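Local coordinates for dipeptide transport protein DPPA (Bacillus subtilis, PDB 1HI9) that hydrolyses the N-terminal residue of peptides containing D-amino acids, using two zinc ions per subunit inside the central chamber of a homodecamer, at residues Arg129-Ala138 / Lys159-Asn167; Ser116-Phe124 / Met261-Met269. One frame throughout, in Å; residues are numbered along the deposited sequence.

Contact 1. Residues Arg129-Ala138 / Lys159-Asn167; sequences RPVGELGLNA and KEAEELIPN. With ZN (zinc ion), chain F.
With CG turned opposite the backbone nitrogen (chi1 179°), Leu164 sends its two methyl branches to different parts of segment 129-138. CD1 goes to Arg129, whose own chi1 of 178° and outstretched chain carry the guanidinium over to it: the methyl sits above one face of that flat group, displaced toward its rim, with CD1 to CZ at 3.4 Å. The carbonyl oxygen of Glu163 lies at the edge of the same group and in its plane, 3.3 Å from Arg129 NH2. The other branch, CD2, settles on the bare backbone of Gly135, 3.6 Å from its CA; a side chain at this position would collide with Val131.

Further along, Leu134 passes Leu164 in the opposing direction and reaches Ala161, its CD1 3.8 Å from Ala161 CB. Both Leu134 and Ala161 also rest on Val151 of strand 148-152, so this is the apolar layer between two helices and the central mixed sheet of the D-aminopeptidase fold. Ala138 CB and Ile165 CD1 extend it at 4.1 Å, against Val148 of that strand.

A water bridges the segments as well. Gly132, the N-cap of helix 133-143, gives its N-H to this water at 2.8 Å, and the water donates to Glu160 OE1 at 2.7 Å; Gly135 N adds a weak bond to it. Glu160 OE2 is held by the backbone N of Arg106. One residue after the N-cap, the end of the Glu133 side chain leads off to a zinc ion, bound through OE1 at 2.0 Å, with Asp8 and His104 completing its protein ligands.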
ATOM      1  N   ARG A 129      17.841  44.363   2.953  1.00 50.69           N
ATOM      2  CA  ARG A 129      19.069  43.596   2.989  1.00 49.35           C
ATOM      3  C   ARG A 129      18.815  42.094   2.882  1.00 48.36           C
ATOM      4  O   ARG A 129      18.109  41.513   3.708  1.00 48.05           O
ATOM      5  CB  ARG A 129      19.868  43.869   4.257  1.00 51.88           C
ATOM      6  CG  ARG A 129      21.124  43.013   4.286  1.00 55.77           C
ATOM      7  CD  ARG A 129      22.180  43.532   5.218  1.00 59.17           C
ATOM      8  NE  ARG A 129      23.443  42.843   4.970  1.00 62.65           N
ATOM      9  CZ  ARG A 129      24.598  43.168   5.541  1.00 63.87           C
ATOM     10  NH1 ARG A 129      24.652  44.181   6.402  1.00 63.15           N
ATOM     11  NH2 ARG A 129      25.695  42.484   5.243  1.00 63.38           N
ATOM     12  N   PRO A 130      19.404  41.442   1.863  1.00 46.31           N
ATOM     13  CA  PRO A 130      19.257  40.005   1.623  1.00 43.86           C
ATOM     14  C   PRO A 130      19.764  39.156   2.783  1.00 42.39           C
ATOM     15  O   PRO A 130      20.914  39.292   3.193  1.00 42.99           O
ATOM     16  CB  PRO A 130      20.091  39.775   0.360  1.00 43.50           C
ATOM     17  CG  PRO A 130      20.025  41.080  -0.340  1.00 46.12           C
ATOM     18  CD  PRO A 130      20.186  42.071   0.785  1.00 46.37           C
ATOM     19  N   VAL A 131      18.905  38.298   3.325  1.00 41.14           N
ATOM     20  CA  VAL A 131      19.311  37.395   4.404  1.00 38.56           C
ATOM     21  C   VAL A 131      18.565  36.060   4.338  1.00 38.01           C
ATOM     22  O   VAL A 131      17.507  35.936   3.713  1.00 35.82           O
ATOM     23  CB  VAL A 131      19.062  38.000   5.803  1.00 38.42           C
ATOM     24  CG1 VAL A 131      19.883  39.264   5.977  1.00 40.40           C
ATOM     25  CG2 VAL A 131      17.569  38.289   6.001  1.00 38.21           C
ATOM     26  N   GLY A 132      19.141  35.057   4.985  1.00 39.17           N
ATOM     27  CA  GLY A 132      18.517  33.752   5.039  1.00 38.01           C
ATOM     28  C   GLY A 132      18.301  33.453   6.504  1.00 37.68           C
ATOM     29  O   GLY A 132      18.207  34.377   7.321  1.00 38.24           O
ATOM     30  N   GLU A 133      18.224  32.173   6.845  1.00 37.13           N
ATOM     31  CA  GLU A 133      18.044  31.769   8.238  1.00 36.05           C
ATOM     32  C   GLU A 133      19.158  32.374   9.088  1.00 36.89           C
ATOM     33  O   GLU A 133      18.921  32.898  10.177  1.00 35.96           O
ATOM     34  CB  GLU A 133      18.091  30.240   8.353  1.00 35.04           C
ATOM     35  CG  GLU A 133      16.859  29.540   7.816  1.00 33.50           C
ATOM     36  CD  GLU A 133      17.065  28.054   7.618  1.00 33.13           C
ATOM     37  OE1 GLU A 133      17.695  27.412   8.486  1.00 33.44           O
ATOM     38  OE2 GLU A 133      16.589  27.518   6.595  1.00 30.94           O
ATOM     39  N   LEU A 134      20.377  32.295   8.567  1.00 36.73           N
ATOM     40  CA  LEU A 134      21.545  32.812   9.260  1.00 37.50           C
ATOM     41  C   LEU A 134      21.364  34.279   9.629  1.00 37.35           C
ATOM     42  O   LEU A 134      21.551  34.664  10.785  1.00 36.62           O
ATOM     43  CB  LEU A 134      22.769  32.633   8.372  1.00 37.09           C
ATOM     44  CG  LEU A 134      24.119  32.721   9.059  1.00 39.34           C
ATOM     45  CD1 LEU A 134      25.161  32.021   8.191  1.00 38.31           C
ATOM     46  CD2 LEU A 134      24.475  34.171   9.304  1.00 41.27           C
ATOM     47  N   GLY A 135      20.977  35.081   8.644  1.00 36.94           N
ATOM     48  CA  GLY A 135      20.787  36.499   8.864  1.00 36.94           C
ATOM     49  C   GLY A 135      19.658  36.801   9.814  1.00 36.65           C
ATOM     50  O   GLY A 135      19.845  37.557  10.763  1.00 37.63           O
ATOM     51  N   LEU A 136      18.485  36.225   9.572  1.00 36.72           N
ATOM     52  CA  LEU A 136      17.358  36.472  10.458  1.00 36.82           C
ATOM     53  C   LEU A 136      17.688  36.091  11.899  1.00 37.52           C
ATOM     54  O   LEU A 136      17.371  36.837  12.823  1.00 36.84           O
ATOM     55  CB  LEU A 136      16.122  35.691  10.006  1.00 37.19           C
ATOM     56  CG  LEU A 136      15.327  36.226   8.816  1.00 39.86           C
ATOM     57  CD1 LEU A 136      14.092  35.331   8.600  1.00 39.98           C
ATOM     58  CD2 LEU A 136      14.895  37.666   9.064  1.00 36.90           C
ATOM     59  N   ASN A 137      18.320  34.936  12.096  1.00 36.76           N
ATOM     60  CA  ASN A 137      18.644  34.512  13.452  1.00 36.92           C
ATOM     61  C   ASN A 137      19.683  35.442  14.091  1.00 37.71           C
ATOM     62  O   ASN A 137      19.639  35.706  15.300  1.00 36.09           O
ATOM     63  CB  ASN A 137      19.133  33.057  13.473  1.00 37.01           C
ATOM     64  CG  ASN A 137      18.099  32.079  12.913  1.00 36.34           C
ATOM     65  OD1 ASN A 137      16.907  32.388  12.826  1.00 38.15           O
ATOM     66  ND2 ASN A 137      18.553  30.898  12.543  1.00 33.81           N
ATOM     67  N   ALA A 138      20.596  35.962  13.273  1.00 36.07           N
ATOM     68  CA  ALA A 138      21.615  36.867  13.775  1.00 35.62           C
ATOM     69  C   ALA A 138      20.940  38.157  14.225  1.00 35.88           C
ATOM     70  O   ALA A 138      21.274  38.715  15.272  1.00 34.42           O
ATOM     71  CB  ALA A 138      22.657  37.152  12.693  1.00 35.06           C
ATOM     72  N   LYS A 159      31.003  31.727   4.298  1.00 40.24           N
ATOM     73  CA  LYS A 159      31.212  32.931   3.509  1.00 42.23           C
ATOM     74  C   LYS A 159      30.059  33.896   3.737  1.00 41.89           C
ATOM     75  O   LYS A 159      30.261  35.103   3.891  1.00 40.11           O
ATOM     76  CB  LYS A 159      31.294  32.568   2.028  1.00 46.28           C
ATOM     77  CG  LYS A 159      31.928  33.622   1.136  1.00 52.37           C
ATOM     78  CD  LYS A 159      33.392  33.860   1.527  1.00 58.06           C
ATOM     79  CE  LYS A 159      34.139  34.682   0.473  1.00 60.02           C
ATOM     80  NZ  LYS A 159      34.225  33.957  -0.836  1.00 61.69           N
ATOM     81  N   GLU A 160      28.846  33.351   3.752  1.00 41.26           N
ATOM     82  CA  GLU A 160      27.649  34.156   3.965  1.00 42.28           C
ATOM     83  C   GLU A 160      27.698  34.800   5.355  1.00 42.03           C
ATOM     84  O   GLU A 160      27.359  35.972   5.516  1.00 41.89           O
ATOM     85  CB  GLU A 160      26.398  33.281   3.795  1.00 41.90           C
ATOM     86  CG  GLU A 160      25.079  33.945   4.145  1.00 41.37           C
ATOM     87  CD  GLU A 160      23.869  33.053   3.839  1.00 43.78           C
ATOM     88  OE1 GLU A 160      22.781  33.309   4.398  1.00 43.88           O
ATOM     89  OE2 GLU A 160      23.996  32.099   3.035  1.00 43.29           O
ATOM     90  N   ALA A 161      28.154  34.041   6.350  1.00 42.14           N
ATOM     91  CA  ALA A 161      28.249  34.546   7.718  1.00 42.25           C
ATOM     92  C   ALA A 161      29.226  35.710   7.836  1.00 42.85           C
ATOM     93  O   ALA A 161      28.880  36.780   8.336  1.00 40.89           O
ATOM     94  CB  ALA A 161      28.662  33.436   8.652  1.00 38.87           C
ATOM     95  N   GLU A 162      30.446  35.505   7.364  1.00 45.65           N
ATOM     96  CA  GLU A 162      31.447  36.551   7.462  1.00 49.70           C
ATOM     97  C   GLU A 162      31.159  37.816   6.647  1.00 50.28           C
ATOM     98  O   GLU A 162      31.693  38.881   6.953  1.00 50.04           O
ATOM     99  CB  GLU A 162      32.833  35.987   7.134  1.00 50.31           C
ATOM    100  CG  GLU A 162      32.880  35.082   5.943  1.00 53.01           C
ATOM    101  CD  GLU A 162      34.147  34.231   5.914  1.00 54.58           C
ATOM    102  OE1 GLU A 162      34.425  33.534   6.914  1.00 53.11           O
ATOM    103  OE2 GLU A 162      34.859  34.249   4.884  1.00 57.31           O
ATOM    104  N   GLU A 163      30.308  37.709   5.631  1.00 50.62           N
ATOM    105  CA  GLU A 163      29.959  38.868   4.822  1.00 51.01           C
ATOM    106  C   GLU A 163      28.874  39.676   5.509  1.00 50.83           C
ATOM    107  O   GLU A 163      28.538  40.776   5.073  1.00 52.23           O
ATOM    108  CB  GLU A 163      29.469  38.446   3.441  1.00 52.66           C
ATOM    109  CG  GLU A 163      30.561  37.855   2.563  1.00 58.37           C
ATOM    110  CD  GLU A 163      30.093  37.568   1.141  1.00 59.63           C
ATOM    111  OE1 GLU A 163      30.925  37.102   0.330  1.00 61.47           O
ATOM    112  OE2 GLU A 163      28.901  37.807   0.837  1.00 61.49           O
ATOM    113  N   LEU A 164      28.334  39.128   6.593  1.00 49.50           N
ATOM    114  CA  LEU A 164      27.276  39.777   7.345  1.00 47.69           C
ATOM    115  C   LEU A 164      27.742  40.207   8.729  1.00 47.54           C
ATOM    116  O   LEU A 164      27.402  41.289   9.193  1.00 47.76           O
ATOM    117  CB  LEU A 164      26.083  38.830   7.479  1.00 47.67           C
ATOM    118  CG  LEU A 164      24.892  39.363   8.277  1.00 47.99           C
ATOM    119  CD1 LEU A 164      24.167  40.402   7.450  1.00 48.60           C
ATOM    120  CD2 LEU A 164      23.958  38.228   8.634  1.00 47.58           C
ATOM    121  N   ILE A 165      28.526  39.356   9.379  1.00 47.92           N
ATOM    122  CA  ILE A 165      29.025  39.633  10.721  1.00 46.93           C
ATOM    123  C   ILE A 165      30.545  39.802  10.741  1.00 47.26           C
ATOM    124  O   ILE A 165      31.296  38.840  10.578  1.00 45.89           O
ATOM    125  CB  ILE A 165      28.666  38.484  11.679  1.00 47.16           C
ATOM    126  CG1 ILE A 165      27.173  38.165  11.572  1.00 47.48           C
ATOM    127  CG2 ILE A 165      29.040  38.867  13.110  1.00 47.32           C
ATOM    128  CD1 ILE A 165      26.756  36.914  12.326  1.00 45.42           C
ATOM    129  N   PRO A 166      31.017  41.033  10.955  1.00 46.96           N
ATOM    130  CA  PRO A 166      32.456  41.316  10.997  1.00 47.23           C
ATOM    131  C   PRO A 166      33.219  40.545  12.085  1.00 47.94           C
ATOM    132  O   PRO A 166      32.779  40.468  13.236  1.00 48.07           O
ATOM    133  CB  PRO A 166      32.501  42.824  11.229  1.00 48.16           C
ATOM    134  CG  PRO A 166      31.224  43.309  10.559  1.00 48.93           C
ATOM    135  CD  PRO A 166      30.227  42.273  11.035  1.00 47.65           C
ATOM    136  N   ASN A 167      34.365  39.984  11.708  1.00 46.61           N
ATOM    137  CA  ASN A 167      35.227  39.231  12.620  1.00 45.65           C
ATOM    138  C   ASN A 167      34.637  37.931  13.146  1.00 45.35           C
ATOM    139  O   ASN A 167      35.217  37.295  14.026  1.00 46.00           O
ATOM    140  CB  ASN A 167      35.639  40.097  13.816  1.00 46.88           C
ATOM    141  CG  ASN A 167      36.183  41.443  13.397  1.00 46.33           C
ATOM    142  OD1 ASN A 167      37.104  41.524  12.586  1.00 44.54           O
ATOM    143  ND2 ASN A 167      35.606  42.512  13.941  1.00 45.43           N
TER
HETATM  144 ZN    ZN F 300      18.094  25.608   7.789  1.00 31.80          ZN
HETATM  145  O   HOH W   1      21.775  35.204   6.060  1.00 27.60           O
HETATM  146  O   HOH W   2      16.165  24.778   7.710  1.00 28.83           O

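Contact 2. Residues Ser116-Phe124 / Met261-Met269; sequences SMIFGVRHF and MLVMTELAM
A Met-aromatic contact between Met261 and Phe124 lies at one end of the interface where helix 254-268 packs against the loop and strand that follow the active-site residue His115. The sulfur of Met261 stands 4.9 Å from the centroid of the Phe124 ring, 50° off the ring normal, an oblique approach. Met261 CG, opposite the backbone nitrogen (chi1 176°), reaches Phe124 CZ at 3.5 Å, and the bend at chi2 (-84°) then sets the sulfur beside the ring.

Met117 crosses Met261 at about a right angle, its CG 3.7 Å from Met261 SD and in the plane of the Phe124 ring, at the edge. Beyond this crossing, the Met117 methyl CE reaches Leu262 CD2. The Thr265 methyl CG2 also meets the ring at its edge, 3.9 Å from CZ, and touches Val121 CG1 as well. The threonine turns its methyl to the strand, while OG1 stays near the carbonyl oxygens of Met261 and Leu262 in its own helix.

Strand 121-126 belongs to the antiparallel five-stranded sheet, and the helix packs on it: Met261 also packs on Leu219 and Ala268 on Phe223, both of neighbouring strand 218-223. A type I turn from Ile118 to Val121 leads into the strand. At its first corner Ile118 uses both branches on segment 261-269, CD1 lying 3.9 Å from Ala268 CB and 3.4 Å from the carbonyl oxygen of Thr265, and CG2 lying 3.5 Å from Met269 CG. At this end the decamer closes in: Met269 packs on Arg270 of a second subunit, and the Phe119 ring meets Phe273 of a third subunit edge-to-face.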
ATOM      1  N   SER A 116      15.765  28.610   2.636  1.00 32.33           N
ATOM      2  CA  SER A 116      15.466  29.500   3.755  1.00 32.91           C
ATOM      3  C   SER A 116      14.117  29.140   4.380  1.00 32.97           C
ATOM      4  O   SER A 116      13.072  29.533   3.868  1.00 33.69           O
ATOM      5  CB  SER A 116      15.426  30.959   3.285  1.00 33.34           C
ATOM      6  OG  SER A 116      16.678  31.372   2.789  1.00 30.40           O
ATOM      7  N   MET A 117      14.161  28.400   5.488  1.00 34.41           N
ATOM      8  CA  MET A 117      12.976  27.942   6.223  1.00 35.50           C
ATOM      9  C   MET A 117      12.129  26.931   5.447  1.00 36.21           C
ATOM     10  O   MET A 117      11.988  25.792   5.874  1.00 35.28           O
ATOM     11  CB  MET A 117      12.115  29.126   6.658  1.00 37.10           C
ATOM     12  CG  MET A 117      12.774  30.025   7.704  1.00 41.35           C
ATOM     13  SD  MET A 117      13.353  29.143   9.201  1.00 41.76           S
ATOM     14  CE  MET A 117      11.796  28.773  10.036  1.00 41.28           C
ATOM     15  N   ILE A 118      11.557  27.342   4.317  1.00 36.70           N
ATOM     16  CA  ILE A 118      10.749  26.429   3.505  1.00 36.50           C
ATOM     17  C   ILE A 118      11.237  26.484   2.067  1.00 36.84           C
ATOM     18  O   ILE A 118      11.875  27.455   1.665  1.00 36.43           O
ATOM     19  CB  ILE A 118       9.262  26.815   3.533  1.00 35.58           C
ATOM     20  CG1 ILE A 118       9.097  28.244   3.012  1.00 35.63           C
ATOM     21  CG2 ILE A 118       8.723  26.694   4.947  1.00 34.49           C
ATOM     22  CD1 ILE A 118       7.669  28.627   2.729  1.00 36.47           C
ATOM     23  N   PHE A 119      10.936  25.442   1.298  1.00 37.60           N
ATOM     24  CA  PHE A 119      11.357  25.376  -0.098  1.00 38.53           C
ATOM     25  C   PHE A 119      10.790  26.534  -0.901  1.00 38.85           C
ATOM     26  O   PHE A 119      11.398  26.988  -1.871  1.00 38.80           O
ATOM     27  CB  PHE A 119      10.900  24.053  -0.728  1.00 38.63           C
ATOM     28  CG  PHE A 119      11.589  22.836  -0.158  1.00 41.44           C
ATOM     29  CD1 PHE A 119      10.856  21.691   0.173  1.00 42.83           C
ATOM     30  CD2 PHE A 119      12.970  22.826   0.033  1.00 41.57           C
ATOM     31  CE1 PHE A 119      11.483  20.558   0.696  1.00 41.88           C
ATOM     32  CE2 PHE A 119      13.614  21.701   0.554  1.00 42.34           C
ATOM     33  CZ  PHE A 119      12.866  20.563   0.883  1.00 42.83           C
ATOM     34  N   GLY A 120       9.629  27.022  -0.479  1.00 37.93           N
ATOM     35  CA  GLY A 120       8.980  28.102  -1.194  1.00 37.35           C
ATOM     36  C   GLY A 120       9.574  29.502  -1.182  1.00 36.75           C
ATOM     37  O   GLY A 120       9.171  30.336  -1.994  1.00 36.89           O
ATOM     38  N   VAL A 121      10.513  29.800  -0.291  1.00 35.67           N
ATOM     39  CA  VAL A 121      11.045  31.155  -0.292  1.00 37.17           C
ATOM     40  C   VAL A 121      12.300  31.292  -1.134  1.00 38.01           C
ATOM     41  O   VAL A 121      13.158  30.398  -1.164  1.00 38.01           O
ATOM     42  CB  VAL A 121      11.367  31.682   1.128  1.00 37.20           C
ATOM     43  CG1 VAL A 121      10.234  31.362   2.085  1.00 37.96           C
ATOM     44  CG2 VAL A 121      12.676  31.114   1.610  1.00 40.67           C
ATOM     45  N   ARG A 122      12.400  32.412  -1.837  1.00 36.81           N
ATOM     46  CA  ARG A 122      13.575  32.673  -2.654  1.00 37.17           C
ATOM     47  C   ARG A 122      14.506  33.614  -1.923  1.00 35.81           C
ATOM     48  O   ARG A 122      15.718  33.441  -1.979  1.00 34.80           O
ATOM     49  CB  ARG A 122      13.178  33.268  -4.001  1.00 38.63           C
ATOM     50  CG  ARG A 122      12.941  32.221  -5.066  1.00 41.09           C
ATOM     51  CD  ARG A 122      12.564  32.882  -6.351  1.00 43.50           C
ATOM     52  NE  ARG A 122      13.572  33.839  -6.827  1.00 46.78           N
ATOM     53  CZ  ARG A 122      14.690  33.503  -7.461  1.00 47.20           C
ATOM     54  NH1 ARG A 122      14.964  32.227  -7.698  1.00 49.98           N
ATOM     55  NH2 ARG A 122      15.520  34.441  -7.882  1.00 46.93           N
ATOM     56  N   HIS A 123      13.934  34.605  -1.241  1.00 34.84           N
ATOM     57  CA  HIS A 123      14.724  35.570  -0.481  1.00 35.80           C
ATOM     58  C   HIS A 123      13.965  36.138   0.715  1.00 36.21           C
ATOM     59  O   HIS A 123      12.742  36.281   0.692  1.00 36.63           O
ATOM     60  CB  HIS A 123      15.146  36.767  -1.356  1.00 36.89           C
ATOM     61  CG  HIS A 123      16.112  36.428  -2.446  1.00 35.32           C
ATOM     62  ND1 HIS A 123      15.768  36.449  -3.779  1.00 33.85           N
ATOM     63  CD2 HIS A 123      17.410  36.045  -2.399  1.00 36.05           C
ATOM     64  CE1 HIS A 123      16.809  36.088  -4.510  1.00 33.92           C
ATOM     65  NE2 HIS A 123      17.819  35.838  -3.695  1.00 36.44           N
ATOM     66  N   PHE A 124      14.718  36.460   1.758  1.00 36.84           N
ATOM     67  CA  PHE A 124      14.200  37.093   2.958  1.00 37.02           C
ATOM     68  C   PHE A 124      14.856  38.474   2.940  1.00 39.48           C
ATOM     69  O   PHE A 124      16.018  38.608   2.539  1.00 39.18           O
ATOM     70  CB  PHE A 124      14.661  36.354   4.216  1.00 38.02           C
ATOM     71  CG  PHE A 124      13.776  35.206   4.621  1.00 38.86           C
ATOM     72  CD1 PHE A 124      14.274  34.181   5.434  1.00 38.89           C
ATOM     73  CD2 PHE A 124      12.447  35.157   4.224  1.00 38.16           C
ATOM     74  CE1 PHE A 124      13.461  33.124   5.835  1.00 37.51           C
ATOM     75  CE2 PHE A 124      11.630  34.111   4.619  1.00 39.03           C
ATOM     76  CZ  PHE A 124      12.134  33.091   5.429  1.00 37.81           C
ATOM     77  N   MET A 261       7.456  36.101   9.928  1.00 34.01           N
ATOM     78  CA  MET A 261       8.116  35.211   8.977  1.00 32.73           C
ATOM     79  C   MET A 261       7.599  33.792   9.177  1.00 31.74           C
ATOM     80  O   MET A 261       7.270  33.106   8.215  1.00 32.65           O
ATOM     81  CB  MET A 261       9.638  35.265   9.171  1.00 33.36           C
ATOM     82  CG  MET A 261      10.440  34.300   8.302  1.00 33.71           C
ATOM     83  SD  MET A 261      10.550  32.643   9.025  1.00 35.59           S
ATOM     84  CE  MET A 261      11.497  33.030  10.492  1.00 34.45           C
ATOM     85  N   LEU A 262       7.509  33.365  10.432  1.00 32.10           N
ATOM     86  CA  LEU A 262       7.029  32.025  10.753  1.00 31.69           C
ATOM     87  C   LEU A 262       5.638  31.770  10.200  1.00 32.33           C
ATOM     88  O   LEU A 262       5.389  30.739   9.569  1.00 35.38           O
ATOM     89  CB  LEU A 262       7.026  31.822  12.263  1.00 31.66           C
ATOM     90  CG  LEU A 262       8.416  31.821  12.917  1.00 31.42           C
ATOM     91  CD1 LEU A 262       8.266  31.699  14.426  1.00 31.00           C
ATOM     92  CD2 LEU A 262       9.247  30.659  12.367  1.00 29.97           C
ATOM     93  N   VAL A 263       4.728  32.704  10.439  1.00 32.49           N
ATOM     94  CA  VAL A 263       3.359  32.583   9.955  1.00 31.97           C
ATOM     95  C   VAL A 263       3.253  32.638   8.429  1.00 32.57           C
ATOM     96  O   VAL A 263       2.606  31.780   7.828  1.00 33.79           O
ATOM     97  CB  VAL A 263       2.469  33.681  10.567  1.00 30.61           C
ATOM     98  CG1 VAL A 263       1.072  33.619   9.969  1.00 29.70           C
ATOM     99  CG2 VAL A 263       2.402  33.488  12.074  1.00 30.83           C
ATOM    100  N   MET A 264       3.873  33.645   7.813  1.00 32.63           N
ATOM    101  CA  MET A 264       3.847  33.795   6.361  1.00 32.26           C
ATOM    102  C   MET A 264       4.424  32.586   5.636  1.00 32.47           C
ATOM    103  O   MET A 264       3.874  32.159   4.625  1.00 31.60           O
ATOM    104  CB  MET A 264       4.610  35.054   5.935  1.00 35.23           C
ATOM    105  CG  MET A 264       3.834  36.361   6.128  1.00 37.03           C
ATOM    106  SD  MET A 264       4.857  37.848   5.752  1.00 39.37           S
ATOM    107  CE  MET A 264       5.265  38.300   7.347  1.00 37.25           C
ATOM    108  N   THR A 265       5.527  32.032   6.132  1.00 31.39           N
ATOM    109  CA  THR A 265       6.097  30.863   5.479  1.00 30.64           C
ATOM    110  C   THR A 265       5.204  29.644   5.736  1.00 31.87           C
ATOM    111  O   THR A 265       5.045  28.782   4.868  1.00 31.10           O
ATOM    112  CB  THR A 265       7.548  30.573   5.979  1.00 29.98           C
ATOM    113  OG1 THR A 265       7.571  30.431   7.415  1.00 27.39           O
ATOM    114  CG2 THR A 265       8.468  31.701   5.570  1.00 29.32           C
ATOM    115  N   GLU A 266       4.622  29.579   6.931  1.00 32.57           N
ATOM    116  CA  GLU A 266       3.736  28.469   7.274  1.00 33.12           C
ATOM    117  C   GLU A 266       2.533  28.461   6.314  1.00 33.29           C
ATOM    118  O   GLU A 266       2.080  27.407   5.865  1.00 31.48           O
ATOM    119  CB  GLU A 266       3.239  28.599   8.720  1.00 33.83           C
ATOM    120  CG  GLU A 266       2.478  27.382   9.205  1.00 34.21           C
ATOM    121  CD  GLU A 266       3.369  26.153   9.312  1.00 36.11           C
ATOM    122  OE1 GLU A 266       2.841  25.032   9.266  1.00 35.27           O
ATOM    123  OE2 GLU A 266       4.603  26.302   9.448  1.00 39.00           O
ATOM    124  N   LEU A 267       2.022  29.645   6.004  1.00 33.62           N
ATOM    125  CA  LEU A 267       0.896  29.759   5.091  1.00 33.43           C
ATOM    126  C   LEU A 267       1.325  29.374   3.685  1.00 34.12           C
ATOM    127  O   LEU A 267       0.602  28.677   2.963  1.00 36.18           O
ATOM    128  CB  LEU A 267       0.362  31.188   5.076  1.00 32.01           C
ATOM    129  CG  LEU A 267      -0.295  31.679   6.370  1.00 32.32           C
ATOM    130  CD1 LEU A 267      -0.468  33.181   6.333  1.00 30.70           C
ATOM    131  CD2 LEU A 267      -1.636  30.983   6.553  1.00 32.68           C
ATOM    132  N   ALA A 268       2.501  29.836   3.292  1.00 34.43           N
ATOM    133  CA  ALA A 268       3.016  29.558   1.963  1.00 37.28           C
ATOM    134  C   ALA A 268       3.221  28.064   1.755  1.00 37.96           C
ATOM    135  O   ALA A 268       3.064  27.560   0.646  1.00 38.46           O
ATOM    136  CB  ALA A 268       4.330  30.316   1.743  1.00 37.12           C
ATOM    137  N   MET A 269       3.554  27.358   2.829  1.00 41.21           N
ATOM    138  CA  MET A 269       3.781  25.917   2.762  1.00 46.36           C
ATOM    139  C   MET A 269       2.565  25.130   2.266  1.00 47.65           C
ATOM    140  O   MET A 269       2.709  24.034   1.730  1.00 47.79           O
ATOM    141  CB  MET A 269       4.189  25.402   4.140  1.00 49.71           C
ATOM    142  CG  MET A 269       5.656  25.105   4.274  1.00 55.26           C
ATOM    143  SD  MET A 269       6.091  23.641   3.339  1.00 62.74           S
ATOM    144  CE  MET A 269       5.871  22.377   4.612  1.00 60.62           C
TER

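In the fold
The centres of the two contacts lie about 18 Å apart. Along the chain they are nested, residues 129-138 and 159-167 both falling between segments 116-124 and 261-269. Strands 121-126 and 129-131 are consecutive neighbours in the antiparallel sheet, and a probable backbone hydrogen bond joins Val131 N to Phe124 O at 3.0 Å; Leu136 also packs on the Phe124 ring. Contact 1 sets helix 133-143 against the end of helix 155-162, with strand 148-152 of the mixed sheet beneath both, whereas contact 2 backs the antiparallel one with helix 254-268. They converge beside the metal site, where Glu133 OE2 accepts a probable hydrogen bond from Met117 N, so the loop after His115 is joined directly to a zinc ligand.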